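Local coordinates for protein Exo-beta-1,3-glucanase (Streptomyces sp. SirexAA-E, PDB 4PEY) that hydrolyses laminarin and laminarioligosaccharides as a secreted exo-beta-1,3-glucanase of glycoside hydrolase family 55, giving glucose and laminaribiose as end products, at residues D39-F42 with R43-S47; I469-G472 with D473-G476. The protein carries 1 engineered substitution. One frame throughout, in Å; residues are numbered along the deposited sequence.

Contact 1: D39-F42 with R43-S47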
ATOM      1  N   ASP A  39      22.239  -6.067 -10.759  1.00 17.99           N
ATOM      2  CA  ASP A  39      22.057  -7.513 -10.880  1.00 18.57           C
ATOM      3  C   ASP A  39      22.527  -8.243  -9.621  1.00 18.67           C
ATOM      4  O   ASP A  39      21.930  -9.244  -9.218  1.00 18.39           O
ATOM      5  CB  ASP A  39      22.807  -8.066 -12.098  1.00 19.24           C
ATOM      6  CG  ASP A  39      22.063  -7.844 -13.401  1.00 23.16           C
ATOM      7  OD1 ASP A  39      20.841  -7.577 -13.360  1.00 24.30           O
ATOM      8  OD2 ASP A  39      22.707  -7.957 -14.469  1.00 26.63           O
ATOM      9  N   GLU A  40      23.599  -7.753  -9.005  1.00 19.03           N
ATOM     10  CA  GLU A  40      24.094  -8.368  -7.778  1.00 20.19           C
ATOM     11  C   GLU A  40      23.039  -8.285  -6.675  1.00 19.32           C
ATOM     12  O   GLU A  40      22.789  -9.263  -5.964  1.00 19.60           O
ATOM     13  CB  GLU A  40      25.399  -7.710  -7.319  1.00 23.17           C
ATOM     14  CG  GLU A  40      25.921  -8.279  -6.012  1.00 29.36           C
ATOM     15  CD  GLU A  40      27.266  -7.707  -5.605  1.00 37.08           C
ATOM     16  OE1 GLU A  40      27.603  -6.583  -6.043  1.00 40.80           O
ATOM     17  OE2 GLU A  40      27.985  -8.387  -4.840  1.00 39.96           O
ATOM     18  N   VAL A  41      22.421  -7.114  -6.540  1.00 16.50           N
ATOM     19  CA  VAL A  41      21.353  -6.928  -5.566  1.00 16.29           C
ATOM     20  C   VAL A  41      20.182  -7.856  -5.891  1.00 16.58           C
ATOM     21  O   VAL A  41      19.648  -8.523  -5.006  1.00 16.21           O
ATOM     22  CB  VAL A  41      20.870  -5.454  -5.525  1.00 15.45           C
ATOM     23  CG1 VAL A  41      19.660  -5.302  -4.608  1.00 15.33           C
ATOM     24  CG2 VAL A  41      22.003  -4.535  -5.064  1.00 16.59           C
ATOM     25  N   PHE A  42      19.794  -7.912  -7.163  1.00 15.08           N
ATOM     26  CA  PHE A  42      18.671  -8.762  -7.555  1.00 16.33           C
ATOM     27  C   PHE A  42      18.922 -10.238  -7.251  1.00 15.73           C
ATOM     28  O   PHE A  42      18.026 -10.922  -6.752  1.00 17.61           O
ATOM     29  CB  PHE A  42      18.342  -8.607  -9.044  1.00 16.59           C
ATOM     30  CG  PHE A  42      17.193  -9.474  -9.492  1.00 14.72           C
ATOM     31  CD1 PHE A  42      15.924  -9.280  -8.967  1.00 15.70           C
ATOM     32  CD2 PHE A  42      17.388 -10.500 -10.408  1.00 16.07           C
ATOM     33  CE1 PHE A  42      14.859 -10.074  -9.366  1.00 16.13           C
ATOM     34  CE2 PHE A  42      16.326 -11.298 -10.813  1.00 17.94           C
ATOM     35  CZ  PHE A  42      15.062 -11.090 -10.288  1.00 16.23           C
ATOM     36  N   ARG A  43      20.126 -10.734  -7.541  1.00 16.45           N
ATOM     37  CA  ARG A  43      20.433 -12.143  -7.275  1.00 17.74           C
ATOM     38  C   ARG A  43      20.227 -12.472  -5.798  1.00 18.57           C
ATOM     39  O   ARG A  43      19.693 -13.530  -5.460  1.00 18.90           O
ATOM     40  CB  ARG A  43      21.867 -12.493  -7.695  1.00 22.70           C
ATOM     41  CG  ARG A  43      22.075 -12.591  -9.206  1.00 28.94           C
ATOM     42  CD  ARG A  43      23.384 -13.309  -9.565  1.00 33.76           C
ATOM     43  NE  ARG A  43      24.563 -12.654  -9.000  1.00 37.10           N
ATOM     44  CZ  ARG A  43      25.222 -11.654  -9.581  1.00 39.52           C
ATOM     45  NH1 ARG A  43      26.286 -11.126  -8.989  1.00 41.12           N
ATOM     46  NH2 ARG A  43      24.818 -11.179 -10.754  1.00 38.50           N
ATOM     47  N   LYS A  44      20.628 -11.551  -4.925  1.00 16.56           N
ATOM     48  CA  LYS A  44      20.459 -11.743  -3.490  1.00 17.45           C
ATOM     49  C   LYS A  44      19.006 -11.604  -3.039  1.00 15.66           C
ATOM     50  O   LYS A  44      18.591 -12.274  -2.093  1.00 16.96           O
ATOM     51  CB  LYS A  44      21.332 -10.753  -2.710  1.00 19.36           C
ATOM     52  CG  LYS A  44      22.816 -11.052  -2.794  1.00 24.23           C
ATOM     53  CD  LYS A  44      23.632 -10.071  -1.964  1.00 28.76           C
ATOM     54  CE  LYS A  44      23.508  -8.646  -2.485  1.00 31.75           C
ATOM     55  NZ  LYS A  44      24.450  -7.717  -1.786  1.00 34.01           N
ATOM     56  N   GLN A  45      18.234 -10.750  -3.715  1.00 14.35           N
ATOM     57  CA  GLN A  45      16.893 -10.393  -3.235  1.00 14.40           C
ATOM     58  C   GLN A  45      15.742 -11.077  -3.967  1.00 14.48           C
ATOM     59  O   GLN A  45      14.606 -11.044  -3.493  1.00 13.79           O
ATOM     60  CB  GLN A  45      16.688  -8.877  -3.316  1.00 13.60           C
ATOM     61  CG  GLN A  45      17.547  -8.103  -2.327  1.00 15.16           C
ATOM     62  CD  GLN A  45      17.404  -8.646  -0.917  1.00 15.94           C
ATOM     63  OE1 GLN A  45      18.285  -9.342  -0.404  1.00 18.88           O
ATOM     64  NE2 GLN A  45      16.280  -8.356  -0.292  1.00 18.84           N
ATOM     65  N   GLU A  46      16.041 -11.693  -5.110  1.00 15.04           N
ATOM     66  CA  GLU A  46      15.017 -12.297  -5.964  1.00 15.61           C
ATOM     67  C   GLU A  46      14.018 -13.189  -5.214  1.00 13.52           C
ATOM     68  O   GLU A  46      12.804 -13.026  -5.358  1.00 14.90           O
ATOM     69  CB  GLU A  46      15.684 -13.111  -7.079  1.00 16.49           C
ATOM     70  CG  GLU A  46      14.697 -13.800  -8.005  1.00 18.45           C
ATOM     71  CD  GLU A  46      15.383 -14.534  -9.137  1.00 19.30           C
ATOM     72  OE1 GLU A  46      16.590 -14.829  -9.024  1.00 22.74           O
ATOM     73  OE2 GLU A  46      14.715 -14.823 -10.144  1.00 20.92           O
ATOM     74  N   SER A  47      14.517 -14.127  -4.419  0.73 14.67           N
ATOM     75  CA  SER A  47      13.615 -15.022  -3.699  0.73 16.17           C
ATOM     76  C   SER A  47      13.721 -14.825  -2.190  0.73 16.38           C
ATOM     77  O   SER A  47      13.309 -15.688  -1.412  0.73 17.38           O
ATOM     78  CB  SER A  47      13.900 -16.482  -4.061  0.73 17.55           C
ATOM     79  OG  SER A  47      15.238 -16.828  -3.761  0.73 18.57           O
TER

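Contact 2: I469-G472 with D473-G476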
ATOM      1  N   ILE A 469     -15.132 -18.777  13.645  1.00 17.20           N
ATOM      2  CA  ILE A 469     -15.396 -17.436  13.133  1.00 17.98           C
ATOM      3  C   ILE A 469     -16.848 -17.014  13.371  1.00 16.95           C
ATOM      4  O   ILE A 469     -17.346 -16.096  12.729  1.00 16.95           O
ATOM      5  CB  ILE A 469     -15.051 -17.317  11.622  1.00 17.48           C
ATOM      6  CG1 ILE A 469     -15.846 -18.320  10.772  1.00 17.16           C
ATOM      7  CG2 ILE A 469     -13.541 -17.462  11.416  1.00 17.29           C
ATOM      8  CD1 ILE A 469     -15.633 -18.156   9.268  1.00 17.52           C
ATOM      9  N   GLN A 470     -17.525 -17.673  14.305  1.00 17.10           N
ATOM     10  CA  GLN A 470     -18.895 -17.279  14.624  1.00 17.99           C
ATOM     11  C   GLN A 470     -18.896 -15.880  15.243  1.00 18.92           C
ATOM     12  O   GLN A 470     -18.092 -15.575  16.124  1.00 21.03           O
ATOM     13  CB  GLN A 470     -19.561 -18.287  15.560  1.00 19.45           C
ATOM     14  CG  GLN A 470     -21.064 -18.058  15.741  1.00 20.35           C
ATOM     15  CD  GLN A 470     -21.886 -18.410  14.497  1.00 23.12           C
ATOM     16  OE1 GLN A 470     -21.506 -19.275  13.700  1.00 24.52           O
ATOM     17  NE2 GLN A 470     -23.024 -17.743  14.338  1.00 22.96           N
ATOM     18  N   ASN A 471     -19.803 -15.040  14.755  1.00 18.34           N
ATOM     19  CA  ASN A 471     -19.860 -13.625  15.091  1.00 19.39           C
ATOM     20  C   ASN A 471     -21.271 -13.284  15.558  1.00 19.34           C
ATOM     21  O   ASN A 471     -22.060 -12.719  14.808  1.00 19.08           O
ATOM     22  CB  ASN A 471     -19.455 -12.801  13.862  1.00 17.99           C
ATOM     23  CG  ASN A 471     -19.624 -11.300  14.053  1.00 19.00           C
ATOM     24  OD1 ASN A 471     -19.669 -10.793  15.176  1.00 21.04           O
ATOM     25  ND2 ASN A 471     -19.716 -10.580  12.937  1.00 19.64           N
ATOM     26  N   GLY A 472     -21.600 -13.646  16.793  1.00 22.88           N
ATOM     27  CA  GLY A 472     -22.974 -13.525  17.247  1.00 22.91           C
ATOM     28  C   GLY A 472     -23.834 -14.469  16.423  1.00 25.23           C
ATOM     29  O   GLY A 472     -23.564 -15.669  16.384  1.00 25.11           O
ATOM     30  N   ASP A 473     -24.851 -13.943  15.743  1.00 25.11           N
ATOM     31  CA  ASP A 473     -25.713 -14.755  14.892  0.56 26.82           C
ATOM     32  C   ASP A 473     -25.259 -14.736  13.436  1.00 25.03           C
ATOM     33  O   ASP A 473     -25.983 -15.189  12.546  1.00 26.73           O
ATOM     34  CB  ASP A 473     -27.160 -14.272  14.988  0.56 30.15           C
ATOM     35  CG  ASP A 473     -27.736 -14.429  16.380  0.56 33.38           C
ATOM     36  OD1 ASP A 473     -27.522 -15.494  16.999  0.56 34.42           O
ATOM     37  OD2 ASP A 473     -28.396 -13.483  16.859  0.56 35.99           O
ATOM     38  N   ILE A 474     -24.069 -14.195  13.193  1.00 19.41           N
ATOM     39  CA  ILE A 474     -23.533 -14.111  11.839  1.00 17.68           C
ATOM     40  C   ILE A 474     -22.396 -15.113  11.652  1.00 16.22           C
ATOM     41  O   ILE A 474     -21.534 -15.255  12.525  1.00 15.94           O
ATOM     42  CB  ILE A 474     -23.045 -12.671  11.530  1.00 18.87           C
ATOM     43  CG1 ILE A 474     -24.227 -11.697  11.604  1.00 22.16           C
ATOM     44  CG2 ILE A 474     -22.347 -12.580  10.165  1.00 18.39           C
ATOM     45  CD1 ILE A 474     -23.820 -10.254  11.532  1.00 26.13           C
ATOM     46  N   LYS A 475     -22.405 -15.817  10.519  1.00 16.36           N
ATOM     47  CA  LYS A 475     -21.300 -16.697  10.161  1.00 15.19           C
ATOM     48  C   LYS A 475     -20.140 -15.876   9.611  1.00 14.10           C
ATOM     49  O   LYS A 475     -20.242 -15.293   8.534  1.00 14.77           O
ATOM     50  CB  LYS A 475     -21.729 -17.737   9.129  1.00 16.67           C
ATOM     51  CG  LYS A 475     -22.748 -18.741   9.631  1.00 18.78           C
ATOM     52  CD  LYS A 475     -23.082 -19.703   8.509  1.00 23.09           C
ATOM     53  CE  LYS A 475     -24.387 -20.444   8.739  1.00 29.48           C
ATOM     54  NZ  LYS A 475     -24.807 -21.119   7.476  1.00 32.57           N
ATOM     55  N   GLY A 476     -19.042 -15.821  10.350  1.00 13.79           N
ATOM     56  CA  GLY A 476     -17.895 -15.050   9.908  1.00 13.05           C
ATOM     57  C   GLY A 476     -17.972 -13.577  10.274  1.00 13.61           C
ATOM     58  O   GLY A 476     -19.017 -13.063  10.693  1.00 14.64           O
TER
HETATM   59  O   HOH W   1     -25.216 -18.421  12.477  1.00 30.21           O

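Contact 1: D39-F42 with R43-S47
Phe42 and Glu46, one turn apart near the end of helix 34-45, pack ring against chain. CB of Glu46 lies over one face of the Phe42 ring, displaced toward its rim, in a CH-pi contact 4.0 Å from the centroid. Farther out, Glu46 CG comes within 3.6 Å of Phe42 CZ, and the carboxylate plane is turned 35° from the ring. Both side chains set CG opposite the backbone N (chi1 180° and 179°), and the extended glutamate chain runs across the CE1, CZ and CE2 end of the ring. With an alanine in place of Phe42, the methylenes of Glu46 would probably lose the surface they rest on and the carboxylate would be freer to swing. The backbone beneath ties the same two residues: Glu46 N donates to Phe42 O at 2.7 Å, while Gln45 N bonds to Val41 O and, weakly, to Phe42 O as well.

On another side of the helix, the bent chain of Arg43 folds back so that one guanidinium face lies against Asp39 O and Glu40 CA, with NH1 3.7 Å from that CA. Asp39 OD2 is 5.4 Å from Arg43 NH2, not in contact, and the Glu40 carboxylate also stands off, so any attraction is probably only long-range. Lys44 lays its CE 3.6 Å from Glu40 O and sends NZ on to Tyr55 OH. Compact, branched Val41 suits the buried side, where its CG1 approaches Gln45 CG and it touches Tyr55 and Thr75; the amide of Gln45 is held by Phe73 O and Asn48. Trp99, in a loop, also touches Glu46. The arrangement is that of an amphipathic helix, its inner side laid against the parallel strands 55-59 and 75-79 of a right-handed beta-helix domain.

Contact 2: I469-G472 with D473-G476
A tight beta hairpin with a two-residue loop, closed by a type II' turn from Asn471 to Ile474, brings strands 470-471 and 474-475 together. Asn471 and Ile474 form its antiparallel hydrogen-bonded pair: Asn471 N reaches Ile474 O at 2.8 Å, and Ile474 N returns to Asn471 O at 3.0 Å, approaching from above the carbonyl plane. Gln470 and Lys475 are the non-hydrogen-bonded pair. Glycine suits the first corner because Gly472 has a positive phi (65°), and a CB there would clash with Asp473 N. Gly476 also has a positive phi (85°), and a CB there would be jammed against Lys475 O; Ile469 CD1 packs 3.9 Å from its CA.

Bent at chi2 (71°), Gln470 curls its amide back over the turn. NE2 donates to Gly472 O at 3.0 Å, almost straight, with that oxygen in the plane of the Gln470 amide, and also to a water that makes a weak bond to Asp473 O. Asn471 and Ile474 project side by side from the other face; Asn471 ND2 has its stronger partner in Tyr441 OH. Lys475 NZ makes a salt bridge with Glu537, while its backbone N bonds to Gln509. The Gln470 amide caps Gly472 O, which the strand pairing does not use, and Asn471 ND2 adds a weak bond to Gly476 O, so the turn probably draws on side-chain as well as backbone hydrogen bonds.

In the fold
Contact 1 comes early in the chain and contact 2 late, with their centres about 45 Å apart and nearest atoms about 30 Å apart, so they do not touch. They share no sheet: helix 34-45 belongs with the parallel strands near the N-terminus, whereas the hairpin of residues 469-476 comes in the chain between strands 450-458 and 480-482, which belong to different sheets, and pairs with itself as a two-stranded antiparallel sheet. The Glu46 side chain is about 5 Å from a bound glucose unit, and the side chain of Ile469 is about 9 Å from that of substrate-binding Arg403. The two contacts therefore mark separate peripheral elements of a two-part beta-helical enzyme.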